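PDB 1L8W: VlsE1 from Borreliella burgdorferi, which is a variable surface lipoprotein antigen that probably helps the spirochaete evade the host immune response by changing its exposed sequence. Local coordinates for residues 224-229 with 272-277; 161-166 with 314-319. All coordinates share one frame; numbering follows the deposited sequence.

Interaction 1: 224-229 with 272-277; sequences LSAIVT and IAAAIA
Ala-226, Ile-227 and Ala-274 meet without any ring, carboxylate, guanidinium or side-chain amide. There is no flat side-chain group with faces and edges to fill. The contact is made by aliphatic carbon, and no hydrogen bond crosses it. Ala-274 makes the close contacts on 272-277. Its methyl meets two residues of 224-229 that follow each other in sequence. Ala-226 CB lies 3.8 Å from Ala-274 CB. Methyl meets methyl, somewhat off line, and both CB bonds point toward the opposing helix. Ile-227 CG1 lies 3.9 Å from the same Ala-274 CB. The two approaches stand at roughly a right angle at that methyl, which sits in the angle between Ala-226 and Ile-227.

Ile-227 does not aim straight at its partner. Its CG1 lies anti to the carbonyl carbon and beside the backbone N (chi1 -66°), and this torsion brings the ethyl branch nearer to 272-277. The methylene does the touching. The terminal CD1 runs on past it and stays 4.7 Å from Ala-277 CB, a looser approach. Small residues let the backbones come close: Ile-227 CA and Ala-274 CA are 6.0 Å apart. The interface is small, with 127 Å² buried over both sides, and the three touching residues are all buried.

The contact joins helix 220-230 to helix 269-281 about 6 Å from the centre of the chain. Ile-227 also touches Ala-160 of helix 153-170. Beyond the contact, Ile-272, Ala-273 and Ile-276 pack on helix 205-216. Ala-277 rests on Ala-308 of the long helix 294-333, so this all-aliphatic meeting lies within a bundle of helices.

Interaction 2: 161-166 with 314-319; sequences KGIKEI and GAITGL
Ile-316 is the first residue of 314-319 to reach 161-166, and it meets two isoleucines there with its two branches. Its ethyl branch is extended (chi2 178°), which carries CD1 out to Ile-163. Ile-316 CD1 lies 4.1 Å from Ile-163 CG1. It is 4.2 Å from Ile-163 CD1, so it rests across the end of that ethyl branch. The other branch of Ile-316 serves Ile-166. Here methyl meets methyl, with Ile-316 CG2 4.1 Å from Ile-166 CG2. In both residues CG2 is anti to the backbone N. The side chain of Ile-316 crosses those of Ile-163 and Ile-166 at about right angles. With its two branches Ile-316 bridges Ile-163 and Ile-166, one helical turn apart.

Thr-317 comes next and turns elsewhere. Its OG1 hydrogen-bonds to Tyr-65 OH and to the Leu-313 carbonyl. One turn beyond Ile-316, Leu-319 returns to the interface. Its approach is looser: Leu-319 CD2 is 4.5 Å from Ile-166 O, a methyl beside a backbone carbonyl. No hydrogen bond links the two segments. They bury 177 Å² over both sides, mostly through Ile-316 and Ile-166.

The two helical segments run in nearly the same direction, at 26°. Their axes stay 11.6 Å apart, and Ile-163, Ile-166, Ile-316 and Leu-319 reach into the gap. The nearest CA atoms, Ile-166 CA and Ile-316 CA, are 7.9 Å apart.

The contact ties helix 153-170 to helix 294-333 across 147 intervening residues. Helix 59-80 adds Phe-66 against Ile-166 and Tyr-65 against Ile-316. Helix 106-131 places Ala-124 and Val-125 on Ile-166. Helix 220-230 supplies Leu-224 and Ile-227 to Ile-163, so three further helices pack against the isoleucines.

How the interactions relate
Interactions 1 and 2 are neighbours in one helical core, with centres 12 Å apart. Both segments of interaction 1 fall, in sequence, between 161-166 and 314-319. Leu-224 joins the contacts, although it takes no part in interaction 1 itself. On helix 294-333, Leu-224 CD1 is 3.9 Å from Ala-315 CB and Leu-224 CD2 is 4.1 Å from Ile-316 CG1. On helix 153-170 it packs on Ile-163, where the 3.2 Å between Leu-224 CD2 and Ile-163 CG2 is too short to trust in detail. Further along, Val-228 O lies 3.7 Å from Lys-164 CD. Helix 220-230 thus packs against interaction 2 while its Ala-226 and Ile-227 touch helix 269-281.

Interaction 1: 224-229 with 272-277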
# COMPACT_ATOMS: atom_id res chain seq x y z
N LEU A 224 1.78 -5.27 -4.22
CA LEU A 224 0.50 -4.86 -4.78
C LEU A 224 -0.45 -6.06 -4.79
O LEU A 224 -1.59 -5.97 -4.35
CB LEU A 224 0.68 -4.36 -6.21
CG LEU A 224 0.00 -3.05 -6.65
CD1 LEU A 224 -0.08 -3.02 -8.17
CD2 LEU A 224 -1.39 -2.94 -6.06
N SER A 225 0.04 -7.19 -5.30
CA SER A 225 -0.74 -8.41 -5.38
C SER A 225 -1.20 -8.86 -3.99
O SER A 225 -2.35 -9.25 -3.79
CB SER A 225 0.08 -9.52 -6.05
OG SER A 225 -0.72 -10.67 -6.31
N ALA A 226 -0.29 -8.81 -3.02
CA ALA A 226 -0.63 -9.21 -1.65
C ALA A 226 -1.78 -8.35 -1.10
O ALA A 226 -2.60 -8.84 -0.33
CB ALA A 226 0.60 -9.10 -0.74
N ILE A 227 -1.83 -7.08 -1.48
CA ILE A 227 -2.90 -6.21 -1.00
C ILE A 227 -4.20 -6.53 -1.73
O ILE A 227 -5.28 -6.54 -1.13
CB ILE A 227 -2.55 -4.71 -1.19
CG1 ILE A 227 -1.36 -4.33 -0.29
CG2 ILE A 227 -3.77 -3.85 -0.86
CD1 ILE A 227 -0.78 -2.93 -0.54
N VAL A 228 -4.10 -6.80 -3.02
CA VAL A 228 -5.28 -7.15 -3.81
C VAL A 228 -5.96 -8.40 -3.24
O VAL A 228 -7.18 -8.44 -3.09
CB VAL A 228 -4.87 -7.40 -5.27
CG1 VAL A 228 -6.08 -7.84 -6.07
CG2 VAL A 228 -4.27 -6.14 -5.87
N THR A 229 -5.16 -9.42 -2.93
CA THR A 229 -5.68 -10.68 -2.38
C THR A 229 -6.29 -10.43 -1.01
O THR A 229 -7.36 -10.94 -0.69
CB THR A 229 -4.55 -11.73 -2.22
OG1 THR A 229 -3.93 -11.96 -3.50
CG2 THR A 229 -5.09 -13.05 -1.69
N ILE A 272 4.11 -9.31 4.85
CA ILE A 272 4.64 -8.38 5.84
C ILE A 272 4.78 -7.00 5.19
O ILE A 272 4.32 -6.00 5.73
CB ILE A 272 6.01 -8.84 6.35
CG1 ILE A 272 5.85 -10.18 7.07
CG2 ILE A 272 6.61 -7.77 7.24
CD1 ILE A 272 7.14 -10.80 7.50
N ALA A 273 5.42 -6.97 4.02
CA ALA A 273 5.62 -5.72 3.27
C ALA A 273 4.28 -5.04 2.95
O ALA A 273 4.20 -3.81 2.88
CB ALA A 273 6.39 -6.01 2.00
N ALA A 274 3.23 -5.85 2.77
CA ALA A 274 1.89 -5.35 2.49
C ALA A 274 1.26 -4.75 3.76
O ALA A 274 0.61 -3.71 3.70
CB ALA A 274 1.00 -6.45 1.95
N ALA A 275 1.45 -5.43 4.89
CA ALA A 275 0.90 -4.96 6.16
C ALA A 275 1.54 -3.62 6.48
O ALA A 275 0.90 -2.70 6.98
CB ALA A 275 1.22 -5.96 7.28
N ILE A 276 2.82 -3.55 6.16
CA ILE A 276 3.62 -2.36 6.37
C ILE A 276 3.17 -1.20 5.49
O ILE A 276 2.94 -0.10 5.99
CB ILE A 276 5.12 -2.68 6.13
CG1 ILE A 276 5.65 -3.57 7.27
CG2 ILE A 276 5.93 -1.40 6.00
CD1 ILE A 276 7.12 -3.93 7.19
N ALA A 277 3.03 -1.44 4.19
CA ALA A 277 2.61 -0.38 3.28
C ALA A 277 1.21 0.13 3.59
O ALA A 277 0.96 1.34 3.52
CB ALA A 277 2.70 -0.85 1.83

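Interaction 2: 161-166 with 314-319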
# COMPACT_ATOMS: atom_id res chain seq x y z
N LYS A 161 -9.36 -1.85 -0.84
CA LYS A 161 -10.42 -2.05 -1.80
C LYS A 161 -10.19 -1.17 -3.02
O LYS A 161 -10.44 -1.59 -4.15
CB LYS A 161 -11.78 -1.76 -1.18
CG LYS A 161 -12.94 -1.90 -2.14
CD LYS A 161 -14.26 -1.67 -1.44
CE LYS A 161 -15.43 -1.81 -2.40
NZ LYS A 161 -16.73 -1.62 -1.71
N GLY A 162 -9.73 0.05 -2.78
CA GLY A 162 -9.48 0.95 -3.89
C GLY A 162 -8.43 0.33 -4.78
O GLY A 162 -8.58 0.28 -6.00
N ILE A 163 -7.35 -0.15 -4.16
CA ILE A 163 -6.26 -0.78 -4.89
C ILE A 163 -6.75 -2.02 -5.64
O ILE A 163 -6.35 -2.24 -6.78
CB ILE A 163 -5.12 -1.16 -3.93
CG1 ILE A 163 -4.47 0.11 -3.39
CG2 ILE A 163 -4.10 -2.03 -4.65
CD1 ILE A 163 -3.25 -0.12 -2.54
N LYS A 164 -7.61 -2.82 -5.01
CA LYS A 164 -8.15 -3.99 -5.69
C LYS A 164 -8.95 -3.56 -6.92
O LYS A 164 -8.81 -4.14 -8.00
CB LYS A 164 -9.05 -4.81 -4.76
CG LYS A 164 -9.69 -6.02 -5.45
CD LYS A 164 -10.32 -6.99 -4.45
CE LYS A 164 -11.72 -6.57 -4.06
NZ LYS A 164 -12.72 -6.83 -5.14
N GLU A 165 -9.77 -2.53 -6.76
CA GLU A 165 -10.58 -2.01 -7.87
C GLU A 165 -9.69 -1.49 -8.99
O GLU A 165 -9.98 -1.68 -10.18
CB GLU A 165 -11.51 -0.90 -7.37
CG GLU A 165 -12.86 -1.41 -6.84
CD GLU A 165 -13.55 -0.43 -5.89
OE1 GLU A 165 -13.46 0.79 -6.11
OE2 GLU A 165 -14.19 -0.91 -4.93
N ILE A 166 -8.61 -0.81 -8.62
CA ILE A 166 -7.70 -0.27 -9.62
C ILE A 166 -7.09 -1.41 -10.44
O ILE A 166 -7.12 -1.39 -11.67
CB ILE A 166 -6.57 0.52 -8.97
CG1 ILE A 166 -7.09 1.87 -8.46
CG2 ILE A 166 -5.43 0.71 -9.96
CD1 ILE A 166 -6.06 2.68 -7.68
N GLY A 314 4.28 3.10 -7.07
CA GLY A 314 4.99 3.08 -8.32
C GLY A 314 4.45 1.96 -9.20
O GLY A 314 4.31 2.12 -10.41
N ALA A 315 4.12 0.82 -8.59
CA ALA A 315 3.58 -0.29 -9.36
C ALA A 315 2.17 0.05 -9.89
O ALA A 315 1.80 -0.33 -11.00
CB ALA A 315 3.54 -1.57 -8.49
N ILE A 316 1.40 0.79 -9.10
CA ILE A 316 0.07 1.19 -9.51
C ILE A 316 0.23 2.11 -10.72
O ILE A 316 -0.50 2.00 -11.70
CB ILE A 316 -0.68 1.94 -8.37
CG1 ILE A 316 -1.06 0.95 -7.26
CG2 ILE A 316 -1.92 2.62 -8.91
CD1 ILE A 316 -1.74 1.59 -6.06
N THR A 317 1.22 2.99 -10.64
CA THR A 317 1.52 3.90 -11.74
C THR A 317 1.88 3.12 -13.00
O THR A 317 1.42 3.44 -14.10
CB THR A 317 2.67 4.84 -11.35
OG1 THR A 317 2.25 5.69 -10.28
CG2 THR A 317 3.11 5.70 -12.53
N GLY A 318 2.71 2.09 -12.85
CA GLY A 318 3.11 1.30 -14.00
C GLY A 318 1.93 0.53 -14.58
O GLY A 318 1.75 0.48 -15.80
N LEU A 319 1.13 -0.06 -13.70
CA LEU A 319 -0.04 -0.83 -14.11
C LEU A 319 -1.02 0.06 -14.88
O LEU A 319 -1.42 -0.25 -16.00
CB LEU A 319 -0.74 -1.40 -12.88
CG LEU A 319 -2.03 -2.17 -13.18
CD1 LEU A 319 -1.66 -3.48 -13.88
CD2 LEU A 319 -2.80 -2.45 -11.89